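Local coordinates for protein transcription regulator (Lactobacillus plantarum WCFS1, PDB 3CLK) that probably regulates transcription as a dimeric DNA-binding protein of the LacI type, whose periplasmic-binding-protein-like domain would sense a small effector, at residues Asp239-Gln250 and Ile262-Val270. Sequence-based numbering, arbitrary orientation.
Sequences DFFQMGVTGVQQ and IVSQQFIPV
Gln250, on helix 240-256, meets Ile262 and Ser264 in the loop that leads into strand 265-267. Its CB packs against Ile262 CD1 at 3.4 Å, and CG lies farther off, beside CG2 of the same isoleucine. The chain then bends (chi2 -63°), carrying the amide to Ser264, whose OG donates to Gln250 OE1 over 2.6 Å, standing 62° out of the carbonyl plane; the same oxygen lies 3.3 Å from Ile262 CG2. Glutamine suits this place because its methylenes can lie on the isoleucine while its tip reaches the donor that the short serine supplies. At the other end the branched Ile268 offers three carbons to different helix residues: CG2 touches Asp239 CB at 3.8 Å, CG1 meets CG of selenomethionine Met243 at 4.1 Å, and CD1 lies near Gln242 CG and Thr246 OG1. Asp239 is the N-cap, its OD1 accepting from Gln242 N (3.0 Å). Gln242 NE2 donates to Thr246 OG1, which lies close to the amide plane of Gln242, and Thr246 CG2 comes near Gln266 OE1 (3.9 Å). Helix 240-256 lies over one face of the parallel sheet, against strands 265-267, outermost within this chain, and 104-106; strands 234-237 and 271-273 flanking this unit belong to the mixed sheet, and a water bridges Asp239 N to Pro269 O where the chain crosses between lobes, as in periplasmic-binding-protein-like folds.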
loop_
_atom_site.group_PDB
_atom_site.type_symbol
_atom_site.label_atom_id
_atom_site.label_comp_id
_atom_site.label_asym_id
_atom_site.label_seq_id
_atom_site.Cartn_x
_atom_site.Cartn_y
_atom_site.Cartn_z
ATOM N N ASP B 239 -11.408 11.550 1.655
ATOM C CA ASP B 239 -12.144 10.563 2.421
ATOM C C ASP B 239 -12.435 9.361 1.538
ATOM O O ASP B 239 -13.583 9.132 1.153
ATOM C CB ASP B 239 -13.454 11.155 2.941
ATOM C CG ASP B 239 -14.087 10.298 4.019
ATOM O OD1 ASP B 239 -13.785 9.092 4.077
ATOM O OD2 ASP B 239 -14.893 10.830 4.807
ATOM N N PHE B 240 -11.386 8.599 1.221
ATOM C CA PHE B 240 -11.503 7.414 0.375
ATOM C C PHE B 240 -12.527 6.424 0.925
ATOM O O PHE B 240 -13.310 5.837 0.174
ATOM C CB PHE B 240 -10.146 6.707 0.258
ATOM C CG PHE B 240 -9.060 7.558 -0.350
ATOM C CD1 PHE B 240 -9.165 8.018 -1.660
ATOM C CD2 PHE B 240 -7.917 7.880 0.382
ATOM C CE1 PHE B 240 -8.140 8.790 -2.239
ATOM C CE2 PHE B 240 -6.892 8.648 -0.186
ATOM C CZ PHE B 240 -7.002 9.101 -1.493
ATOM N N PHE B 241 -12.508 6.232 2.238
ATOM C CA PHE B 241 -13.427 5.303 2.876
ATOM C C PHE B 241 -14.860 5.651 2.482
ATOM O O PHE B 241 -15.615 4.794 2.017
ATOM C CB PHE B 241 -13.289 5.377 4.396
ATOM C CG PHE B 241 -14.001 4.269 5.123
ATOM C CD1 PHE B 241 -13.371 3.049 5.342
ATOM C CD2 PHE B 241 -15.305 4.443 5.581
ATOM C CE1 PHE B 241 -14.028 2.014 6.013
ATOM C CE2 PHE B 241 -15.971 3.416 6.252
ATOM C CZ PHE B 241 -15.327 2.198 6.468
ATOM N N GLN B 242 -15.221 6.915 2.665
ATOM C CA GLN B 242 -16.556 7.378 2.342
ATOM C C GLN B 242 -16.882 7.179 0.864
ATOM O O GLN B 242 -18.025 6.891 0.516
ATOM C CB GLN B 242 -16.710 8.851 2.715
ATOM C CG GLN B 242 -18.131 9.377 2.536
ATOM C CD GLN B 242 -19.158 8.525 3.269
ATOM O OE1 GLN B 242 -18.999 8.222 4.457
ATOM N NE2 GLN B 242 -20.219 8.139 2.568
HETATM N N MSE B 243 -15.889 7.337 -0.002
HETATM C CA MSE B 243 -16.119 7.134 -1.423
HETATM C C MSE B 243 -16.619 5.715 -1.617
HETATM O O MSE B 243 -17.560 5.474 -2.374
HETATM C CB MSE B 243 -14.829 7.319 -2.215
HETATM C CG MSE B 243 -14.309 8.729 -2.207
HETATM SE SE MSE B 243 -12.795 8.895 -3.380
HETATM C CE MSE B 243 -12.048 10.537 -2.662
ATOM N N GLY B 244 -15.978 4.787 -0.918
ATOM C CA GLY B 244 -16.342 3.388 -1.009
ATOM C C GLY B 244 -17.711 3.099 -0.434
ATOM O O GLY B 244 -18.463 2.278 -0.972
ATOM N N VAL B 245 -18.031 3.760 0.674
ATOM C CA VAL B 245 -19.333 3.583 1.310
ATOM C C VAL B 245 -20.433 4.059 0.360
ATOM O O VAL B 245 -21.358 3.317 0.042
ATOM C CB VAL B 245 -19.429 4.388 2.624
ATOM C CG1 VAL B 245 -20.860 4.350 3.166
ATOM C CG2 VAL B 245 -18.464 3.812 3.640
ATOM N N THR B 246 -20.306 5.300 -0.096
ATOM C CA THR B 246 -21.271 5.915 -1.001
ATOM C C THR B 246 -21.417 5.121 -2.298
ATOM O O THR B 246 -22.531 4.944 -2.814
ATOM C CB THR B 246 -20.849 7.361 -1.334
ATOM O OG1 THR B 246 -20.647 8.087 -0.112
ATOM C CG2 THR B 246 -21.920 8.065 -2.153
ATOM N N GLY B 247 -20.294 4.641 -2.821
ATOM C CA GLY B 247 -20.329 3.867 -4.045
ATOM C C GLY B 247 -21.295 2.702 -3.939
ATOM O O GLY B 247 -22.138 2.511 -4.803
ATOM N N VAL B 248 -21.177 1.923 -2.872
ATOM C CA VAL B 248 -22.067 0.791 -2.682
ATOM C C VAL B 248 -23.519 1.243 -2.506
ATOM O O VAL B 248 -24.440 0.532 -2.892
ATOM C CB VAL B 248 -21.646 -0.052 -1.460
ATOM C CG1 VAL B 248 -22.668 -1.152 -1.203
ATOM C CG2 VAL B 248 -20.278 -0.661 -1.707
ATOM N N GLN B 249 -23.722 2.424 -1.931
ATOM C CA GLN B 249 -25.078 2.931 -1.729
ATOM C C GLN B 249 -25.732 3.318 -3.054
ATOM O O GLN B 249 -26.957 3.310 -3.170
ATOM C CB GLN B 249 -25.072 4.126 -0.767
ATOM C CG GLN B 249 -24.596 3.771 0.641
ATOM C CD GLN B 249 -24.704 4.928 1.617
ATOM O OE1 GLN B 249 -24.264 6.038 1.332
ATOM N NE2 GLN B 249 -25.288 4.666 2.781
ATOM N N GLN B 250 -24.923 3.657 -4.055
ATOM C CA GLN B 250 -25.470 4.007 -5.361
ATOM C C GLN B 250 -25.943 2.731 -6.056
ATOM O O GLN B 250 -26.961 2.737 -6.757
ATOM C CB GLN B 250 -24.423 4.721 -6.226
ATOM C CG GLN B 250 -24.139 6.157 -5.806
ATOM C CD GLN B 250 -25.356 7.064 -5.933
ATOM O OE1 GLN B 250 -25.849 7.324 -7.036
ATOM N NE2 GLN B 250 -25.846 7.551 -4.800
ATOM N N ILE B 262 -27.041 4.081 -12.516
ATOM C CA ILE B 262 -26.572 5.181 -11.677
ATOM C C ILE B 262 -26.160 6.356 -12.570
ATOM O O ILE B 262 -25.420 6.176 -13.534
ATOM C CB ILE B 262 -25.368 4.730 -10.822
ATOM C CG1 ILE B 262 -25.747 3.473 -10.030
ATOM C CG2 ILE B 262 -24.953 5.845 -9.873
ATOM C CD1 ILE B 262 -24.637 2.927 -9.150
ATOM N N VAL B 263 -26.639 7.557 -12.256
ATOM C CA VAL B 263 -26.310 8.721 -13.070
ATOM C C VAL B 263 -25.787 9.921 -12.288
ATOM O O VAL B 263 -25.492 10.962 -12.875
ATOM C CB VAL B 263 -27.539 9.198 -13.886
ATOM C CG1 VAL B 263 -28.076 8.058 -14.741
ATOM C CG2 VAL B 263 -28.620 9.716 -12.946
ATOM N N SER B 264 -25.663 9.786 -10.973
ATOM C CA SER B 264 -25.188 10.900 -10.162
ATOM C C SER B 264 -23.671 11.091 -10.156
ATOM O O SER B 264 -22.905 10.133 -10.274
ATOM C CB SER B 264 -25.676 10.745 -8.720
ATOM O OG SER B 264 -25.160 9.565 -8.134
ATOM N N GLN B 265 -23.261 12.349 -10.028
ATOM C CA GLN B 265 -21.855 12.729 -9.951
ATOM C C GLN B 265 -21.770 13.480 -8.626
ATOM O O GLN B 265 -22.484 14.469 -8.421
ATOM C CB GLN B 265 -21.478 13.655 -11.107
ATOM C CG GLN B 265 -21.748 13.068 -12.491
ATOM C CD GLN B 265 -21.232 13.957 -13.601
ATOM O OE1 GLN B 265 -21.484 15.162 -13.611
ATOM N NE2 GLN B 265 -20.509 13.367 -14.548
ATOM N N GLN B 266 -20.902 13.020 -7.732
ATOM C CA GLN B 266 -20.803 13.629 -6.411
ATOM C C GLN B 266 -19.377 13.933 -5.945
ATOM O O GLN B 266 -18.430 13.234 -6.304
ATOM C CB GLN B 266 -21.475 12.693 -5.409
ATOM C CG GLN B 266 -21.935 13.327 -4.125
ATOM C CD GLN B 266 -22.545 12.301 -3.195
ATOM O OE1 GLN B 266 -23.228 11.378 -3.645
ATOM N NE2 GLN B 266 -22.312 12.457 -1.893
ATOM N N PHE B 267 -19.235 14.981 -5.140
ATOM C CA PHE B 267 -17.938 15.367 -4.599
ATOM C C PHE B 267 -17.924 15.123 -3.100
ATOM O O PHE B 267 -18.813 15.577 -2.385
ATOM C CB PHE B 267 -17.647 16.850 -4.838
ATOM C CG PHE B 267 -17.223 17.180 -6.239
ATOM C CD1 PHE B 267 -16.445 16.291 -6.978
ATOM C CD2 PHE B 267 -17.551 18.410 -6.803
ATOM C CE1 PHE B 267 -15.998 16.621 -8.254
ATOM C CE2 PHE B 267 -17.108 18.754 -8.081
ATOM C CZ PHE B 267 -16.331 17.860 -8.806
ATOM N N ILE B 268 -16.915 14.400 -2.629
ATOM C CA ILE B 268 -16.779 14.128 -1.208
ATOM C C ILE B 268 -15.789 15.167 -0.691
ATOM O O ILE B 268 -14.677 15.291 -1.214
ATOM C CB ILE B 268 -16.207 12.718 -0.952
ATOM C CG1 ILE B 268 -17.097 11.665 -1.621
ATOM C CG2 ILE B 268 -16.119 12.458 0.554
ATOM C CD1 ILE B 268 -18.487 11.537 -1.007
ATOM N N PRO B 269 -16.181 15.933 0.341
ATOM C CA PRO B 269 -15.302 16.965 0.904
ATOM C C PRO B 269 -13.946 16.415 1.362
ATOM O O PRO B 269 -13.837 15.250 1.752
ATOM C CB PRO B 269 -16.122 17.515 2.076
ATOM C CG PRO B 269 -17.547 17.266 1.653
ATOM C CD PRO B 269 -17.464 15.880 1.066
ATOM N N VAL B 270 -12.915 17.248 1.276
ATOM C CA VAL B 270 -11.581 16.877 1.737
ATOM C C VAL B 270 -11.273 17.782 2.927
ATOM O O VAL B 270 -11.902 18.831 3.099
ATOM C CB VAL B 270 -10.480 17.106 0.671
ATOM C CG1 VAL B 270 -10.737 16.236 -0.550
ATOM C CG2 VAL B 270 -10.399 18.576 0.313
HETATM O O HOH W 1 -12.804 13.467 -0.078
#